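Local coordinates for periplasmic divalent cation tolerance protein (Xylella fastidiosa, PDB 2NUH) that has no firmly established function but belongs to the CutA family linked to divalent cation tolerance and may bind copper ions, at residues 10-13 / 17-20; 69-74 / 83-88. All blocks are in the same frame, centred on the assembly; numbering follows the deposited sequence.

Contact 1: 10-13 / 17-20; sequences STCP and SAEI
The hydroxyl of Ser17 rests against Cys12, the last residue of the strand, and Pro13, the first beyond it. Ser17 OG lies 3.1 Å from Cys12 CB and 3.3 Å from Pro13 CD, so the small polar group meets carbon on both residues. What settles the hydroxyl is a hydrogen bond with Asp14 OD1, in the turn just ahead of the helix. A first torsion of 54° tucks OG between the backbone N and the carbonyl carbon of Ser17, facing the strand end. Serine suits the place: it is short enough for the close approach and still supplies a polar partner for the aspartate.

The apolar part of the contact joins Cys12 and Ala18, whose CA atoms are 6.0 Å apart. In one of the two deposited conformers of the cysteine, Cys12 SG comes to 3.3 Å from Ala18 CB. Because the thiol is modelled in two positions, that exact distance is doubtful; Cys12 and Ala18 are nonetheless small residues that lie across from each other in the backbone register. Having only a methyl group, Ala18 allows the helix backbone to come close to the strand. Pro13, with its ring carbons alongside Ser17, is well placed where the strand has ended and no further strand pairing is needed.

Strand 5-12 thus hands over to helix 15-27 through a connection of only two residues, Pro13 and Asp14. Cys12 is hydrogen-bonded through its backbone to Ile56 of strand 50-63, and Cys12 and Ala18 both pack on Ile56. Pro79, in the loop after helix 67-77, touches Pro13 and Ser17.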
loop_
_atom_site.group_PDB
_atom_site.type_symbol
_atom_site.label_atom_id
_atom_site.label_comp_id
_atom_site.label_asym_id
_atom_site.label_seq_id
_atom_site.Cartn_x
_atom_site.Cartn_y
_atom_site.Cartn_z
ATOM N N SER A 10 -3.336 2.121 -0.735
ATOM C CA SER A 10 -3.450 2.939 0.454
ATOM C C SER A 10 -3.157 4.359 0.043
ATOM O O SER A 10 -2.707 4.593 -1.068
ATOM C CB SER A 10 -2.448 2.495 1.517
ATOM O OG SER A 10 -2.678 3.193 2.725
ATOM N N THR A 11 -3.428 5.312 0.915
ATOM C CA THR A 11 -2.997 6.672 0.666
ATOM C C THR A 11 -2.345 7.188 1.914
ATOM O O THR A 11 -2.626 6.699 3.010
ATOM C CB THR A 11 -4.154 7.609 0.310
ATOM O OG1 THR A 11 -5.088 7.640 1.389
ATOM C CG2 THR A 11 -4.855 7.161 -0.937
ATOM N N CYS A 12 -1.468 8.162 1.759
ATOM C CA CYS A 12 -0.908 8.830 2.924
ATOM C C CYS A 12 -0.884 10.306 2.666
ATOM O O CYS A 12 -0.968 10.742 1.526
ATOM C CB CYS A 12 0.507 8.390 3.287
ATOM S SG CYS A 12 1.562 8.158 1.903
ATOM N N PRO A 13 -0.783 11.090 3.736
ATOM C CA PRO A 13 -0.943 12.526 3.586
ATOM C C PRO A 13 0.228 13.231 2.925
ATOM O O PRO A 13 0.055 14.336 2.401
ATOM C CB PRO A 13 -1.093 13.014 5.023
ATOM C CG PRO A 13 -0.419 11.980 5.855
ATOM C CD PRO A 13 -0.614 10.678 5.139
ATOM N N SER A 17 5.495 10.244 4.974
ATOM C CA SER A 17 4.736 9.055 5.331
ATOM C C SER A 17 4.785 8.006 4.234
ATOM O O SER A 17 4.883 6.821 4.525
ATOM C CB SER A 17 3.302 9.361 5.735
ATOM O OG SER A 17 2.663 10.108 4.748
ATOM N N ALA A 18 4.745 8.449 2.979
ATOM C CA ALA A 18 4.825 7.505 1.866
ATOM C C ALA A 18 6.185 6.849 1.852
ATOM O O ALA A 18 6.291 5.657 1.595
ATOM C CB ALA A 18 4.544 8.215 0.530
ATOM N N GLU A 19 7.228 7.625 2.128
ATOM C CA GLU A 19 8.578 7.087 2.102
ATOM C C GLU A 19 8.779 6.127 3.254
ATOM O O GLU A 19 9.376 5.072 3.084
ATOM C CB GLU A 19 9.596 8.221 2.162
ATOM C CG GLU A 19 9.457 9.175 0.986
ATOM C CD GLU A 19 10.524 10.252 0.930
ATOM O OE1 GLU A 19 10.396 11.141 0.053
ATOM O OE2 GLU A 19 11.485 10.210 1.743
ATOM N N ILE A 20 8.283 6.499 4.427
ATOM C CA ILE A 20 8.421 5.632 5.592
ATOM C C ILE A 20 7.734 4.308 5.322
ATOM O O ILE A 20 8.309 3.245 5.515
ATOM C CB ILE A 20 7.831 6.282 6.848
ATOM C CG1 ILE A 20 8.661 7.502 7.247
ATOM C CG2 ILE A 20 7.748 5.281 8.015
ATOM C CD1 ILE A 20 7.921 8.436 8.159
#

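Contact 2: 69-74 / 83-88; sequences AAITRL and PEAIAV
Ala85 meets the helix between Ile71 and Leu74, two residues three positions apart that present their branches on the same flank. The side chain of Pro83, at the start of segment 83-88, sets out toward the helix and packs on Cys75, next along the helix after Leu74, and on His78 just beyond the helix end. At Glu84 the backbone does the touching: Glu84 O is 4.0 Å from Leu74 CD2, while the side chain sets off away from the helix, as befits a carboxylate beside an apolar interface.

Ala85 follows as the centre of the contact. Ala85 CB receives Ile71 CG2 at 3.8 Å and Leu74 CD2 at the same 3.8 Å, with Ile71 CG1 slightly more distant at 4.1 Å. In Leu74, CG is carried opposite the backbone N (chi1 165°), which carries one methyl, CD2, over to Ala85. The bulk comes from the helix and the small methyl from the other side, a division that allows the CA atoms of Ile71 and Ala85 to approach to 6.4 Å.

Ile86 points away from the helix and packs on Phe9 of strand 5-12, with which it also pairs through the backbone. Ala87 faces the helix again and touches Val67 near the helix start, so the alternation of a beta strand puts every second residue on this layer. Strand 50-63, helix 67-77 and strand 86-89 form a split beta-alpha-beta unit, the helix lying over the sheet and strand 5-12 running antiparallel between the two strands, as in the ferredoxin-like fold of CutA and the related GlnB-like proteins.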
loop_
_atom_site.group_PDB
_atom_site.type_symbol
_atom_site.label_atom_id
_atom_site.label_comp_id
_atom_site.label_asym_id
_atom_site.label_seq_id
_atom_site.Cartn_x
_atom_site.Cartn_y
_atom_site.Cartn_z
ATOM N N ALA A 69 -0.016 -8.837 7.087
ATOM C CA ALA A 69 1.117 -8.212 7.751
ATOM C C ALA A 69 1.444 -6.857 7.141
ATOM O O ALA A 69 1.789 -5.911 7.839
ATOM C CB ALA A 69 2.327 -9.111 7.696
ATOM N N ALA A 70 1.354 -6.765 5.822
ATOM C CA ALA A 70 1.629 -5.504 5.161
ATOM C C ALA A 70 0.595 -4.465 5.594
ATOM O O ALA A 70 0.925 -3.307 5.852
ATOM C CB ALA A 70 1.606 -5.684 3.654
ATOM N N ILE A 71 -0.663 -4.888 5.669
ATOM C CA ILE A 71 -1.709 -3.960 6.054
ATOM C C ILE A 71 -1.553 -3.510 7.495
ATOM O O ILE A 71 -1.708 -2.329 7.802
ATOM C CB ILE A 71 -3.102 -4.551 5.827
ATOM C CG1 ILE A 71 -3.380 -4.603 4.314
ATOM C CG2 ILE A 71 -4.172 -3.693 6.540
ATOM C CD1 ILE A 71 -4.669 -5.339 3.921
ATOM N N THR A 72 -1.228 -4.440 8.384
ATOM C CA THR A 72 -1.152 -4.057 9.774
ATOM C C THR A 72 0.097 -3.229 10.008
ATOM O O THR A 72 0.066 -2.265 10.772
ATOM C CB THR A 72 -1.207 -5.267 10.729
ATOM O OG1 THR A 72 -0.080 -6.101 10.510
ATOM C CG2 THR A 72 -2.440 -6.089 10.480
ATOM N N ARG A 73 1.198 -3.563 9.337
ATOM C CA ARG A 73 2.394 -2.739 9.491
ATOM C C ARG A 73 2.181 -1.354 8.892
ATOM O O ARG A 73 2.599 -0.344 9.453
ATOM C CB ARG A 73 3.596 -3.417 8.847
ATOM C CG ARG A 73 4.919 -2.741 9.141
ATOM C CD ARG A 73 5.262 -2.805 10.621
ATOM N NE ARG A 73 6.647 -2.389 10.794
ATOM C CZ ARG A 73 7.049 -1.415 11.592
ATOM N NH1 ARG A 73 8.340 -1.112 11.620
ATOM N NH2 ARG A 73 6.182 -0.764 12.362
ATOM N N LEU A 74 1.514 -1.307 7.747
ATOM C CA LEU A 74 1.106 -0.031 7.173
ATOM C C LEU A 74 0.340 0.786 8.212
ATOM O O LEU A 74 0.610 1.971 8.408
ATOM C CB LEU A 74 0.239 -0.301 5.941
ATOM C CG LEU A 74 -0.624 0.783 5.309
ATOM C CD1 LEU A 74 0.230 1.696 4.499
ATOM C CD2 LEU A 74 -1.682 0.126 4.420
ATOM N N PRO A 83 -6.512 4.206 7.922
ATOM C CA PRO A 83 -6.054 4.393 6.559
ATOM C C PRO A 83 -6.772 3.506 5.574
ATOM O O PRO A 83 -7.316 2.468 5.927
ATOM C CB PRO A 83 -4.585 3.994 6.618
ATOM C CG PRO A 83 -4.480 3.056 7.757
ATOM C CD PRO A 83 -5.618 3.337 8.706
ATOM N N GLU A 84 -6.761 3.949 4.330
ATOM C CA GLU A 84 -7.155 3.097 3.237
ATOM C C GLU A 84 -6.215 1.906 3.172
ATOM O O GLU A 84 -4.988 2.054 3.201
ATOM C CB GLU A 84 -7.085 3.897 1.944
ATOM C CG GLU A 84 -7.325 3.086 0.682
ATOM C CD GLU A 84 -7.071 3.919 -0.541
ATOM O OE1 GLU A 84 -6.085 3.669 -1.248
ATOM O OE2 GLU A 84 -7.843 4.864 -0.763
ATOM N N ALA A 85 -6.785 0.715 3.101
ATOM C CA ALA A 85 -5.961 -0.456 2.883
ATOM C C ALA A 85 -6.867 -1.482 2.270
ATOM O O ALA A 85 -7.634 -2.136 2.952
ATOM C CB ALA A 85 -5.354 -0.966 4.179
ATOM N N ILE A 86 -6.819 -1.563 0.950
ATOM C CA ILE A 86 -7.673 -2.496 0.244
ATOM C C ILE A 86 -6.816 -3.255 -0.739
ATOM O O ILE A 86 -5.999 -2.667 -1.440
ATOM C CB ILE A 86 -8.825 -1.794 -0.483
ATOM C CG1 ILE A 86 -8.314 -0.611 -1.310
ATOM C CG2 ILE A 86 -9.856 -1.319 0.532
ATOM C CD1 ILE A 86 -9.388 0.100 -2.123
ATOM N N ALA A 87 -6.980 -4.569 -0.748
ATOM C CA ALA A 87 -6.109 -5.429 -1.533
ATOM C C ALA A 87 -6.899 -6.059 -2.635
ATOM O O ALA A 87 -8.025 -6.529 -2.432
ATOM C CB ALA A 87 -5.464 -6.505 -0.655
ATOM N N VAL A 88 -6.294 -6.065 -3.813
ATOM C CA VAL A 88 -6.909 -6.654 -4.977
ATOM C C VAL A 88 -6.007 -7.799 -5.413
ATOM O O VAL A 88 -4.791 -7.643 -5.514
ATOM C CB VAL A 88 -7.040 -5.618 -6.090
ATOM C CG1 VAL A 88 -7.568 -6.265 -7.330
ATOM C CG2 VAL A 88 -7.941 -4.482 -5.658
#

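Contact 1 opens the first beta-alpha-beta unit, at the turn from strand 5-12 into its helix, and contact 2 closes the second, where the chain returns from helix 67-77 to the sheet. Their centres are 12 Å apart, yet they meet through Ser10: Ser10 OG is 2.6 Å from Glu84 O, a probable hydrogen bond, and 3.6 Å from Leu74 CD2. One serine on strand 5-12 thereby joins both the approach to strand 86-89 and its covering helix. A bound imidazole lies about 4 Å from the side chain of Ile71 in contact 2; it probably comes from the crystallisation liquor, though such molecules often mark pockets.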